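Local coordinates for solute-binding protein (Thermoactinomyces vulgaris, PDB 2ZYM) that probably binds cyclodextrins and related maltose-type sugars outside the cell, as a solute-binding component of carbohydrate uptake, at residues A132-K137 with G235-G240; D109-A114 with G123-I128; F179-K184 with P206-G211; Q142-Y147 with P266-D271; L93-Q98 with W284-Y289. All coordinates share one frame; numbering follows the deposited sequence.

Contact 1 of 5, residues A132-K137 with G235-G240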
# COMPACT_ATOMS: atom_id res chain seq x y z
N ALA A 132 -6.59 -8.23 1.28
CA ALA A 132 -7.31 -9.49 1.12
C ALA A 132 -8.48 -9.47 2.09
O ALA A 132 -8.73 -8.44 2.72
CB ALA A 132 -6.40 -10.67 1.39
N LEU A 133 -9.20 -10.58 2.20
CA LEU A 133 -10.23 -10.69 3.21
C LEU A 133 -9.61 -11.23 4.49
O LEU A 133 -9.17 -12.38 4.54
CB LEU A 133 -11.40 -11.57 2.75
CG LEU A 133 -12.67 -11.49 3.61
CD1 LEU A 133 -13.41 -10.17 3.41
CD2 LEU A 133 -13.60 -12.67 3.35
N ILE A 134 -9.54 -10.38 5.50
CA ILE A 134 -9.06 -10.78 6.82
C ILE A 134 -10.30 -10.96 7.70
O ILE A 134 -11.08 -10.03 7.88
CB ILE A 134 -8.09 -9.74 7.44
CG1 ILE A 134 -6.79 -9.65 6.64
CG2 ILE A 134 -7.74 -10.09 8.88
CD1 ILE A 134 -6.88 -8.81 5.42
N TYR A 135 -10.49 -12.17 8.21
CA TYR A 135 -11.68 -12.46 9.00
C TYR A 135 -11.39 -12.96 10.41
O TYR A 135 -10.31 -13.49 10.68
CB TYR A 135 -12.64 -13.40 8.24
CG TYR A 135 -12.08 -14.75 7.87
CD1 TYR A 135 -12.36 -15.88 8.64
CD2 TYR A 135 -11.29 -14.92 6.73
CE1 TYR A 135 -11.86 -17.13 8.30
CE2 TYR A 135 -10.78 -16.16 6.39
CZ TYR A 135 -11.08 -17.27 7.17
OH TYR A 135 -10.57 -18.49 6.82
N ASN A 136 -12.36 -12.77 11.28
CA ASN A 136 -12.33 -13.27 12.65
C ASN A 136 -12.92 -14.68 12.65
O ASN A 136 -14.13 -14.85 12.48
CB ASN A 136 -13.13 -12.34 13.56
CG ASN A 136 -13.04 -12.72 15.03
OD1 ASN A 136 -12.91 -13.90 15.38
ND2 ASN A 136 -13.13 -11.72 15.90
N LYS A 137 -12.05 -15.68 12.83
CA LYS A 137 -12.45 -17.09 12.76
C LYS A 137 -13.55 -17.47 13.75
O LYS A 137 -14.29 -18.43 13.52
CB LYS A 137 -11.24 -18.01 12.92
CG LYS A 137 -10.34 -18.08 11.70
CD LYS A 137 -9.38 -19.26 11.79
CE LYS A 137 -8.56 -19.42 10.53
NZ LYS A 137 -7.70 -20.63 10.57
N GLY A 235 -9.68 -0.55 14.78
CA GLY A 235 -10.15 -0.53 16.17
C GLY A 235 -11.37 -1.40 16.39
O GLY A 235 -11.48 -2.09 17.41
N LEU A 236 -12.29 -1.39 15.43
CA LEU A 236 -13.52 -2.17 15.52
C LEU A 236 -13.29 -3.66 15.29
O LEU A 236 -13.92 -4.49 15.95
CB LEU A 236 -14.59 -1.61 14.56
CG LEU A 236 -15.52 -0.50 15.07
CD1 LEU A 236 -14.80 0.68 15.73
CD2 LEU A 236 -16.40 0.00 13.94
N PHE A 237 -12.39 -3.99 14.37
CA PHE A 237 -12.02 -5.39 14.16
C PHE A 237 -11.29 -5.93 15.39
O PHE A 237 -11.58 -7.05 15.84
CB PHE A 237 -11.16 -5.56 12.90
CG PHE A 237 -10.93 -7.00 12.52
CD1 PHE A 237 -11.92 -7.74 11.88
CD2 PHE A 237 -9.72 -7.62 12.81
CE1 PHE A 237 -11.71 -9.08 11.54
CE2 PHE A 237 -9.50 -8.95 12.48
CZ PHE A 237 -10.49 -9.69 11.84
N LYS A 238 -10.38 -5.13 15.94
CA LYS A 238 -9.61 -5.52 17.12
C LYS A 238 -10.47 -5.73 18.37
O LYS A 238 -10.11 -6.53 19.24
CB LYS A 238 -8.52 -4.49 17.42
CG LYS A 238 -7.32 -4.57 16.48
CD LYS A 238 -6.15 -3.74 16.98
CE LYS A 238 -6.40 -2.25 16.85
NZ LYS A 238 -5.23 -1.47 17.34
N SER A 239 -11.58 -5.01 18.44
CA SER A 239 -12.51 -5.12 19.56
C SER A 239 -13.46 -6.32 19.43
O SER A 239 -14.30 -6.55 20.30
CB SER A 239 -13.31 -3.82 19.70
OG SER A 239 -14.17 -3.63 18.59
N GLY A 240 -13.31 -7.07 18.34
CA GLY A 240 -14.11 -8.29 18.12
C GLY A 240 -15.51 -8.03 17.59
O GLY A 240 -16.37 -8.92 17.64
O HOH W 1 -13.49 -8.90 15.09
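The ring of F237 meets strand 132-136 with its edge: the carbonyl carbon of Y135 lies in the ring plane, 3.7 Å from F237 CZ, and N136 N is near that plane, 3.6 Å from the same CZ. Over one face, offset toward the rim, sits a water. This is a helix end laid against a mixed sheet of the α/β solute-binding fold, with helix 230-238 giving the aromatic and the sheet giving mostly backbone. F237 CG stands opposite its own main-chain N (chi1 -171°), which carries the ring away from the helix and up to the strand. I134 crosses it at about a right angle, CG2 lying 4.1 Å from F237 CZ, while Y255 meets the ring from helix 252-257. A serine in place of F237 is likely to leave I134 CG2 without its apolar partner and open a gap beside the backbone of Y135 and N136. Past F237 the helix closes in a Schellman motif, G240 having positive phi and G240 N bonding to F237 O at 3.0 Å. N136 OD1 is taken by K138 N; N136 ND2 instead donates to the water at 3.0 Å, and this water donates to F237 O at 2.8 Å.

Contact 2 of 5, residues D109-A114 with G123-I128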
# COMPACT_ATOMS: atom_id res chain seq x y z
N ASP A 109 11.31 -10.16 -9.16
CA ASP A 109 11.23 -9.37 -10.39
C ASP A 109 10.20 -8.25 -10.33
O ASP A 109 10.52 -7.09 -10.63
CB ASP A 109 10.93 -10.28 -11.60
CG ASP A 109 12.05 -11.25 -11.90
OD1 ASP A 109 12.34 -12.12 -11.04
OD2 ASP A 109 12.62 -11.17 -13.00
N VAL A 110 8.97 -8.59 -9.93
CA VAL A 110 7.86 -7.64 -9.83
C VAL A 110 8.18 -6.48 -8.87
O VAL A 110 7.83 -5.33 -9.14
CB VAL A 110 6.53 -8.35 -9.44
CG1 VAL A 110 5.42 -7.35 -9.12
CG2 VAL A 110 6.09 -9.30 -10.54
N ALA A 111 8.85 -6.79 -7.77
CA ALA A 111 9.21 -5.77 -6.78
C ALA A 111 10.31 -4.84 -7.30
O ALA A 111 10.27 -3.64 -7.05
CB ALA A 111 9.63 -6.42 -5.48
N MET A 112 11.28 -5.41 -8.02
CA MET A 112 12.40 -4.63 -8.53
C MET A 112 12.00 -3.65 -9.64
O MET A 112 12.49 -2.53 -9.68
CB MET A 112 13.55 -5.54 -8.98
CG MET A 112 14.25 -6.25 -7.84
SD MET A 112 14.92 -5.11 -6.61
CE MET A 112 16.52 -4.77 -7.33
N LYS A 113 11.10 -4.07 -10.52
CA LYS A 113 10.65 -3.19 -11.59
C LYS A 113 9.69 -2.11 -11.07
O LYS A 113 9.62 -1.02 -11.64
CB LYS A 113 10.09 -3.98 -12.80
CG LYS A 113 8.59 -3.89 -13.05
CD LYS A 113 7.81 -4.78 -12.11
CE LYS A 113 6.33 -4.46 -12.16
NZ LYS A 113 5.78 -4.35 -10.80
N ALA A 114 8.98 -2.41 -9.98
CA ALA A 114 8.13 -1.44 -9.29
C ALA A 114 8.94 -0.31 -8.65
O ALA A 114 8.43 0.79 -8.43
CB ALA A 114 7.28 -2.13 -8.23
N GLY A 123 15.44 1.88 -5.47
CA GLY A 123 15.43 1.30 -4.13
C GLY A 123 15.55 -0.20 -4.07
O GLY A 123 15.60 -0.88 -5.10
N LEU A 124 15.61 -0.71 -2.85
CA LEU A 124 15.56 -2.14 -2.58
C LEU A 124 14.30 -2.41 -1.76
O LEU A 124 13.98 -1.66 -0.84
CB LEU A 124 16.82 -2.61 -1.84
CG LEU A 124 18.18 -2.49 -2.56
CD1 LEU A 124 19.30 -2.93 -1.64
CD2 LEU A 124 18.22 -3.27 -3.87
N PRO A 125 13.56 -3.48 -2.12
CA PRO A 125 12.24 -3.69 -1.53
C PRO A 125 12.26 -4.25 -0.12
O PRO A 125 13.14 -5.04 0.22
CB PRO A 125 11.58 -4.67 -2.50
CG PRO A 125 12.70 -5.40 -3.14
CD PRO A 125 13.93 -4.54 -3.07
N LYS A 126 11.30 -3.83 0.69
CA LYS A 126 11.14 -4.34 2.06
C LYS A 126 9.91 -5.21 2.18
O LYS A 126 9.90 -6.19 2.94
CB LYS A 126 11.01 -3.19 3.05
CG LYS A 126 12.15 -2.18 3.03
CD LYS A 126 12.13 -1.38 4.31
CE LYS A 126 11.05 -0.33 4.31
NZ LYS A 126 10.90 0.29 5.66
N ALA A 127 8.86 -4.85 1.45
CA ALA A 127 7.56 -5.49 1.57
C ALA A 127 6.78 -5.43 0.27
O ALA A 127 6.80 -4.42 -0.44
CB ALA A 127 6.75 -4.84 2.69
N ILE A 128 6.10 -6.53 -0.03
CA ILE A 128 5.16 -6.59 -1.14
C ILE A 128 3.77 -6.88 -0.56
O ILE A 128 3.62 -7.74 0.31
CB ILE A 128 5.59 -7.63 -2.22
CG1 ILE A 128 4.68 -7.55 -3.46
CG2 ILE A 128 5.68 -9.05 -1.64
CD1 ILE A 128 5.35 -7.98 -4.75
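M112 reaches P125 and L124 by doubling over: its chain bends at chi2 (-57°) and again at chi3 (-87°), which brings the thioether over to the strand. SD then meets the proline at its CD atom, M112 SD lying 3.7 Å from P125 CD, the two side chains crossing at about a right angle. Beyond it the methyl CE comes 4.1 Å from L124 CD2; here M112 and L124 run side by side and point the same way, although the CB of L124 sets off away from the helix. One residue earlier, the methyl of A111 meets CB and CG of the same ring, with A111 CB 4.0 Å from P125 CB, and P321 from a loop touches both residues. V110 extends the apolar seam to the next part of the strand, its CG1 lying 4.4 Å from I128 CD1. No hydrogen bond joins the two segments. V110 O accepts twice within the helix, from A114 N and from K113 NZ, the latter at 2.8 Å. The axes of helix 109-114 and of strand part 123-125 pass 8.0 Å apart and run nearly antiparallel, at 151°. Between P125 and I128 the chain turns a corner through a classic beta bulge, K126 and A127 both facing K282. The arrangement is that of a short helix covering a bulged strand of the mixed sheet in an α/β solute-binding fold.

Contact 3 of 5, residues F179-K184 with P206-G211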
# COMPACT_ATOMS: atom_id res chain seq x y z
N PHE A 179 -10.76 -2.96 -6.61
CA PHE A 179 -11.27 -4.23 -7.14
C PHE A 179 -12.69 -4.13 -7.69
O PHE A 179 -13.05 -4.84 -8.62
CB PHE A 179 -11.16 -5.36 -6.10
CG PHE A 179 -12.24 -5.36 -5.06
CD1 PHE A 179 -13.34 -6.20 -5.19
CD2 PHE A 179 -12.15 -4.54 -3.94
CE1 PHE A 179 -14.35 -6.21 -4.23
CE2 PHE A 179 -13.15 -4.54 -2.98
CZ PHE A 179 -14.26 -5.38 -3.12
N LEU A 180 -13.49 -3.23 -7.11
CA LEU A 180 -14.84 -2.97 -7.61
C LEU A 180 -14.80 -2.35 -9.00
O LEU A 180 -15.61 -2.69 -9.86
CB LEU A 180 -15.61 -2.08 -6.63
CG LEU A 180 -15.91 -2.65 -5.24
CD1 LEU A 180 -16.40 -1.55 -4.30
CD2 LEU A 180 -16.94 -3.76 -5.33
N PHE A 181 -13.85 -1.43 -9.21
CA PHE A 181 -13.65 -0.79 -10.50
C PHE A 181 -13.09 -1.76 -11.53
O PHE A 181 -13.57 -1.82 -12.67
CB PHE A 181 -12.74 0.43 -10.36
CG PHE A 181 -13.35 1.56 -9.56
CD1 PHE A 181 -13.44 1.49 -8.17
CD2 PHE A 181 -13.82 2.70 -10.21
CE1 PHE A 181 -14.00 2.54 -7.44
CE2 PHE A 181 -14.38 3.75 -9.49
CZ PHE A 181 -14.48 3.67 -8.10
N ALA A 182 -12.07 -2.53 -11.13
CA ALA A 182 -11.44 -3.51 -12.02
C ALA A 182 -12.40 -4.60 -12.49
O ALA A 182 -12.31 -5.08 -13.62
CB ALA A 182 -10.21 -4.13 -11.35
N ALA A 183 -13.33 -4.99 -11.61
CA ALA A 183 -14.35 -5.98 -11.94
C ALA A 183 -15.18 -5.56 -13.15
O ALA A 183 -15.59 -6.40 -13.95
CB ALA A 183 -15.25 -6.22 -10.75
N LYS A 184 -15.42 -4.26 -13.27
CA LYS A 184 -16.25 -3.72 -14.35
C LYS A 184 -15.45 -3.38 -15.60
O LYS A 184 -16.01 -2.96 -16.61
CB LYS A 184 -17.02 -2.48 -13.86
CG LYS A 184 -17.73 -2.67 -12.53
CD LYS A 184 -18.83 -3.73 -12.61
CE LYS A 184 -19.42 -4.01 -11.24
NZ LYS A 184 -20.43 -5.10 -11.30
N PRO A 206 -17.43 4.78 -18.53
CA PRO A 206 -18.69 4.13 -18.13
C PRO A 206 -18.48 2.96 -17.16
O PRO A 206 -19.25 2.82 -16.20
CB PRO A 206 -19.25 3.62 -19.47
CG PRO A 206 -18.74 4.60 -20.46
CD PRO A 206 -17.36 4.97 -19.99
N GLU A 207 -17.45 2.15 -17.39
CA GLU A 207 -17.12 1.05 -16.48
C GLU A 207 -16.71 1.54 -15.10
O GLU A 207 -17.09 0.94 -14.09
CB GLU A 207 -16.05 0.11 -17.08
CG GLU A 207 -14.96 0.78 -17.90
CD GLU A 207 -15.36 0.95 -19.36
OE1 GLU A 207 -15.16 0.01 -20.16
OE2 GLU A 207 -15.86 2.03 -19.71
N ALA A 208 -15.94 2.63 -15.05
CA ALA A 208 -15.53 3.23 -13.77
C ALA A 208 -16.73 3.72 -12.97
O ALA A 208 -16.76 3.60 -11.75
CB ALA A 208 -14.55 4.36 -14.00
N VAL A 209 -17.73 4.25 -13.67
CA VAL A 209 -18.99 4.68 -13.04
C VAL A 209 -19.73 3.47 -12.46
O VAL A 209 -20.33 3.56 -11.38
CB VAL A 209 -19.89 5.48 -14.01
CG1 VAL A 209 -21.17 5.95 -13.31
CG2 VAL A 209 -19.14 6.69 -14.57
N GLN A 210 -19.68 2.34 -13.17
CA GLN A 210 -20.25 1.07 -12.69
C GLN A 210 -19.58 0.65 -11.37
O GLN A 210 -20.25 0.17 -10.45
CB GLN A 210 -20.09 -0.04 -13.73
CG GLN A 210 -20.97 0.11 -14.97
CD GLN A 210 -20.61 -0.88 -16.08
OE1 GLN A 210 -20.51 -2.09 -15.86
NE2 GLN A 210 -20.43 -0.36 -17.29
N GLY A 211 -18.26 0.83 -11.30
CA GLY A 211 -17.50 0.55 -10.08
C GLY A 211 -17.90 1.45 -8.92
O GLY A 211 -18.10 0.98 -7.80
O HOH W 2 -18.52 -2.80 -17.31
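Two helices of the solute-binding fold, 174-183 and 206-220, pack here at close range, their local axes 7.6 Å apart and their directions 136° from each other. The approach depends on G211, whose CA lies 4.1 Å from F181 CA; a side chain at this position would run into the F181 backbone. The ring of F181 turns one face to the glycine, with G211 C over its centre 4.1 Å above the plane. A208 O approaches the same ring obliquely, 3.3 Å from F181 CE2, and F174 meets it edge to face. A valine in place of F181 lacks the ring that lies over G211 and would probably leave a gap beside A208 and F174. Tight contact has a price: L180 O is buried beside G211 CA and has no polar partner. Farther along the first segment K184 lays its aliphatic chain across Q210, K184 CG being 3.7 Å from Q210 CB. The bend at chi2 (-64°) then leads NZ off to a salt bridge with D271 and a long, weak ion pair with E214. K184 O rests 3.1 Å from E207 CB and also accepts a hydrogen bond from a water at 2.6 Å; this water donates its other proton to Q210 OE1, likewise at 2.6 Å.

Contact 4 of 5, residues Q142-Y147 with P266-D271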
# COMPACT_ATOMS: atom_id res chain seq x y z
N GLN A 142 -16.76 -19.89 7.72
CA GLN A 142 -16.43 -20.03 6.31
C GLN A 142 -16.65 -18.71 5.58
O GLN A 142 -17.64 -18.02 5.83
CB GLN A 142 -17.27 -21.14 5.68
CG GLN A 142 -16.85 -21.52 4.26
CD GLN A 142 -17.08 -22.99 3.96
OE1 GLN A 142 -17.99 -23.35 3.21
NE2 GLN A 142 -16.26 -23.85 4.55
N VAL A 143 -15.72 -18.35 4.71
CA VAL A 143 -15.84 -17.13 3.91
C VAL A 143 -16.98 -17.25 2.90
O VAL A 143 -17.30 -18.35 2.46
CB VAL A 143 -14.52 -16.77 3.17
CG1 VAL A 143 -13.45 -16.36 4.16
CG2 VAL A 143 -14.03 -17.92 2.29
N PRO A 144 -17.63 -16.11 2.57
CA PRO A 144 -18.61 -16.12 1.49
C PRO A 144 -17.96 -16.48 0.16
O PRO A 144 -16.84 -16.05 -0.12
CB PRO A 144 -19.12 -14.67 1.46
CG PRO A 144 -18.09 -13.87 2.16
CD PRO A 144 -17.50 -14.78 3.19
N ALA A 145 -18.66 -17.29 -0.64
CA ALA A 145 -18.12 -17.81 -1.89
C ALA A 145 -18.00 -16.75 -2.99
O ALA A 145 -17.14 -16.85 -3.86
CB ALA A 145 -18.97 -18.98 -2.37
N THR A 146 -18.87 -15.75 -2.93
CA THR A 146 -18.91 -14.68 -3.93
C THR A 146 -19.01 -13.30 -3.27
O THR A 146 -19.32 -13.19 -2.08
CB THR A 146 -20.12 -14.83 -4.88
OG1 THR A 146 -21.33 -14.71 -4.13
CG2 THR A 146 -20.09 -16.17 -5.61
N TYR A 147 -18.75 -12.26 -4.06
CA TYR A 147 -18.92 -10.88 -3.60
C TYR A 147 -20.38 -10.58 -3.26
O TYR A 147 -20.66 -9.84 -2.32
CB TYR A 147 -18.40 -9.89 -4.65
CG TYR A 147 -18.73 -8.44 -4.34
CD1 TYR A 147 -19.80 -7.80 -4.97
CD2 TYR A 147 -17.97 -7.71 -3.42
CE1 TYR A 147 -20.11 -6.47 -4.68
CE2 TYR A 147 -18.27 -6.39 -3.13
CZ TYR A 147 -19.34 -5.77 -3.76
OH TYR A 147 -19.64 -4.46 -3.48
N PRO A 266 -8.30 -14.80 -0.13
CA PRO A 266 -8.50 -13.88 -1.25
C PRO A 266 -9.93 -13.36 -1.26
O PRO A 266 -10.84 -14.06 -0.81
CB PRO A 266 -8.23 -14.76 -2.48
CG PRO A 266 -8.29 -16.17 -2.00
CD PRO A 266 -7.83 -16.12 -0.58
N LEU A 267 -10.12 -12.14 -1.76
CA LEU A 267 -11.45 -11.57 -1.87
C LEU A 267 -12.35 -12.51 -2.68
O LEU A 267 -11.94 -12.99 -3.74
CB LEU A 267 -11.41 -10.18 -2.52
CG LEU A 267 -10.65 -9.04 -1.83
CD1 LEU A 267 -10.80 -7.75 -2.62
CD2 LEU A 267 -11.12 -8.83 -0.39
N PRO A 268 -13.55 -12.82 -2.16
CA PRO A 268 -14.52 -13.64 -2.89
C PRO A 268 -14.70 -13.16 -4.33
O PRO A 268 -14.73 -11.95 -4.57
CB PRO A 268 -15.82 -13.47 -2.10
CG PRO A 268 -15.53 -12.45 -1.02
CD PRO A 268 -14.06 -12.43 -0.83
N LYS A 269 -14.79 -14.10 -5.26
CA LYS A 269 -14.91 -13.78 -6.69
C LYS A 269 -16.04 -12.79 -6.97
O LYS A 269 -17.15 -12.92 -6.45
CB LYS A 269 -15.04 -15.04 -7.55
CG LYS A 269 -16.28 -15.90 -7.27
CD LYS A 269 -16.41 -17.01 -8.31
CE LYS A 269 -17.83 -17.55 -8.39
NZ LYS A 269 -17.97 -18.51 -9.52
N ILE A 270 -15.72 -11.78 -7.77
CA ILE A 270 -16.66 -10.71 -8.11
C ILE A 270 -17.03 -10.85 -9.59
O ILE A 270 -16.16 -10.97 -10.45
CB ILE A 270 -16.06 -9.31 -7.75
CG1 ILE A 270 -17.14 -8.21 -7.61
CG2 ILE A 270 -14.85 -8.94 -8.63
CD1 ILE A 270 -17.86 -7.78 -8.88
N ASP A 271 -18.34 -10.86 -9.86
CA ASP A 271 -18.87 -11.12 -11.20
C ASP A 271 -18.29 -12.41 -11.80
O ASP A 271 -18.02 -12.48 -13.01
CB ASP A 271 -18.66 -9.92 -12.14
CG ASP A 271 -19.53 -8.72 -11.76
OD1 ASP A 271 -19.13 -7.58 -12.09
OD2 ASP A 271 -20.60 -8.91 -11.14
O HOH W 3 -14.38 -16.88 -4.48
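Neither 142-147 nor 266-271 forms a regular strand, yet their backbones run close, with T146 CA 4.6 Å from P268 CA. One direct hydrogen bond spans them, Y147 N to K269 O at 3.0 Å; it is fairly straight (158°), but the donor lies above the carbonyl plane, 36° out of it. The amide N of K269 is tied indirectly: a water accepts from K269 N at 2.9 Å and donates to A145 O at 2.8 Å. P268 wedges into the bend of the first segment, its CB 3.4 Å from T146 C and about as near to P144 O, while the two prolines touch through their CG atoms. K269 sends an extended chain slantwise across T146, whose CG2 lies 3.8 Å from K269 CE. Y147 and I270 lie side by side and point the same way, I270 CG1 packing 3.6 Å from Y147 CB; chi1 of 172° swings the tyrosine ring away from its own N, and the ring runs inward until its OH bonds with W218 NE1. T146 is the N-cap of helix 147-157, its OG1 taking the N-H of E149. N-H groups of a first helical turn lack acceptors within the helix, and here the capping threonine serves one and K269 O serves that of Y147, so the loop 266-271 closes off the start of the helix.

Contact 5 of 5, residues L93-Q98 with W284-Y289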
# COMPACT_ATOMS: atom_id res chain seq x y z
N LEU A 93 13.42 14.29 -5.96
CA LEU A 93 13.52 13.88 -4.56
C LEU A 93 14.51 12.74 -4.33
O LEU A 93 15.13 12.65 -3.27
CB LEU A 93 12.15 13.47 -4.01
CG LEU A 93 11.15 14.56 -3.64
CD1 LEU A 93 9.81 13.92 -3.34
CD2 LEU A 93 11.63 15.38 -2.45
N LEU A 94 14.63 11.86 -5.32
CA LEU A 94 15.41 10.63 -5.17
C LEU A 94 16.46 10.46 -6.27
O LEU A 94 16.28 10.94 -7.39
CB LEU A 94 14.49 9.41 -5.13
CG LEU A 94 13.28 9.42 -4.19
CD1 LEU A 94 12.40 8.20 -4.42
CD2 LEU A 94 13.71 9.52 -2.73
N GLN A 95 17.54 9.78 -5.92
CA GLN A 95 18.59 9.44 -6.88
C GLN A 95 18.68 7.92 -7.04
O GLN A 95 18.39 7.18 -6.10
CB GLN A 95 19.94 10.02 -6.43
CG GLN A 95 20.38 9.63 -5.02
CD GLN A 95 21.74 10.19 -4.64
OE1 GLN A 95 21.86 10.97 -3.70
NE2 GLN A 95 22.78 9.78 -5.37
N PRO A 96 19.07 7.44 -8.24
CA PRO A 96 19.24 6.00 -8.42
C PRO A 96 20.30 5.42 -7.49
O PRO A 96 21.23 6.12 -7.09
CB PRO A 96 19.67 5.87 -9.89
CG PRO A 96 20.11 7.22 -10.30
CD PRO A 96 19.35 8.20 -9.47
N ILE A 97 20.16 4.14 -7.16
CA ILE A 97 21.06 3.48 -6.22
C ILE A 97 22.06 2.57 -6.93
O ILE A 97 21.75 1.95 -7.95
CB ILE A 97 20.27 2.70 -5.13
CG1 ILE A 97 19.27 1.72 -5.74
CG2 ILE A 97 19.54 3.66 -4.21
CD1 ILE A 97 19.59 0.28 -5.49
N GLN A 98 23.28 2.51 -6.39
CA GLN A 98 24.36 1.77 -7.02
C GLN A 98 24.68 0.52 -6.24
O GLN A 98 25.30 0.57 -5.17
CB GLN A 98 25.62 2.64 -7.18
CG GLN A 98 25.35 4.11 -7.44
CD GLN A 98 24.24 4.37 -8.47
OE1 GLN A 98 24.09 3.64 -9.44
NE2 GLN A 98 23.48 5.42 -8.24
N TRP A 284 13.19 0.93 0.36
CA TRP A 284 14.01 2.03 0.84
C TRP A 284 14.47 2.82 -0.37
O TRP A 284 14.89 2.24 -1.37
CB TRP A 284 15.25 1.51 1.57
CG TRP A 284 15.02 0.97 2.95
CD1 TRP A 284 15.28 -0.30 3.38
CD2 TRP A 284 14.51 1.69 4.08
NE1 TRP A 284 14.95 -0.42 4.71
CE2 TRP A 284 14.48 0.78 5.17
CE3 TRP A 284 14.08 3.00 4.28
CZ2 TRP A 284 14.02 1.15 6.44
CZ3 TRP A 284 13.62 3.37 5.54
CH2 TRP A 284 13.60 2.45 6.60
N TYR A 285 14.39 4.15 -0.29
CA TYR A 285 14.90 5.01 -1.35
C TYR A 285 15.99 5.93 -0.83
O TYR A 285 16.07 6.21 0.37
CB TYR A 285 13.79 5.83 -2.01
CG TYR A 285 12.52 5.06 -2.26
CD1 TYR A 285 12.48 4.00 -3.17
CD2 TYR A 285 11.34 5.40 -1.59
CE1 TYR A 285 11.31 3.29 -3.39
CE2 TYR A 285 10.16 4.70 -1.81
CZ TYR A 285 10.15 3.64 -2.71
OH TYR A 285 8.98 2.95 -2.92
N LEU A 286 16.84 6.39 -1.75
CA LEU A 286 17.95 7.28 -1.42
C LEU A 286 17.62 8.71 -1.83
O LEU A 286 17.42 8.98 -3.01
CB LEU A 286 19.24 6.80 -2.11
CG LEU A 286 20.54 7.58 -1.89
CD1 LEU A 286 20.89 7.68 -0.41
CD2 LEU A 286 21.68 6.97 -2.68
N SER A 287 17.57 9.61 -0.85
CA SER A 287 17.30 11.02 -1.11
C SER A 287 18.35 11.64 -2.04
O SER A 287 19.55 11.41 -1.87
CB SER A 287 17.24 11.80 0.20
OG SER A 287 17.29 13.20 -0.04
N ALA A 288 17.88 12.43 -3.00
CA ALA A 288 18.77 13.15 -3.91
C ALA A 288 19.60 14.20 -3.17
O ALA A 288 20.59 14.70 -3.71
CB ALA A 288 17.96 13.79 -5.03
N TYR A 289 19.20 14.51 -1.94
CA TYR A 289 19.85 15.53 -1.12
C TYR A 289 20.85 14.95 -0.12
O TYR A 289 21.49 15.69 0.63
CB TYR A 289 18.79 16.36 -0.38
CG TYR A 289 17.77 16.97 -1.30
CD1 TYR A 289 18.00 18.19 -1.92
CD2 TYR A 289 16.56 16.32 -1.56
CE1 TYR A 289 17.06 18.76 -2.77
CE2 TYR A 289 15.61 16.87 -2.41
CZ TYR A 289 15.88 18.09 -3.01
OH TYR A 289 14.95 18.65 -3.86
O HOH W 4 16.28 6.28 -4.50
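L93 O takes the N-H of A288 in an almost straight hydrogen bond, 2.8 Å long with 178° at the hydrogen, although the donor stands well above the carbonyl plane. Two residues on, Q95 N donates to L286 O at 3.0 Å, this time nearly along the C=O axis. Between these bonds L94 and S287 form an antiparallel non-hydrogen-bonded pair, with a weaker CA-H...O contact from S287 CA to L93 O at 3.5 Å. Beyond them the strands part and a water takes over: it accepts from L286 N at 2.8 Å and appears to donate to Q95 O at 2.8 Å. S287 OG accepts from Y289 N at 3.0 Å, making an ST turn at S287, and Y285 OH is bonded to W80 O. L94, its CG beside the backbone N (chi1 -49°), puts CD1 3.7 Å from Y285 CB, while L286 packs its CG against Q95 CG and its CB against I97 CG2 at 3.8 Å. Segment 93-98, with the weakly bonded strand 94-95, is thus held to the end region of 278-287 in the mixed sheet by two direct bonds and a water. L93 O, Q95 N, L286 O and A288 N are paired directly, and the water serves L286 N and probably Q95 O where the strands separate.

How the contacts relate
From the N terminus, contact 5 opens first, at 93-98, and closes last, at 284-289, so it spans all the others. Contact 2 opens and closes early within that span. Contact 1 opens at 132-137 and contact 4 at 142-147; contact 3 then opens and closes inside both, after which 235-240 closes contact 1 and 266-271 closes contact 4, so these two cross. Contacts 2 and 5 share one mixed sheet, where L124 O probably bonds W284 N. Away from these two, contact 4 touches contact 1 through V143 on Y135 and contact 3 through A183 on I270, joining the other mixed sheet to the helices beside it.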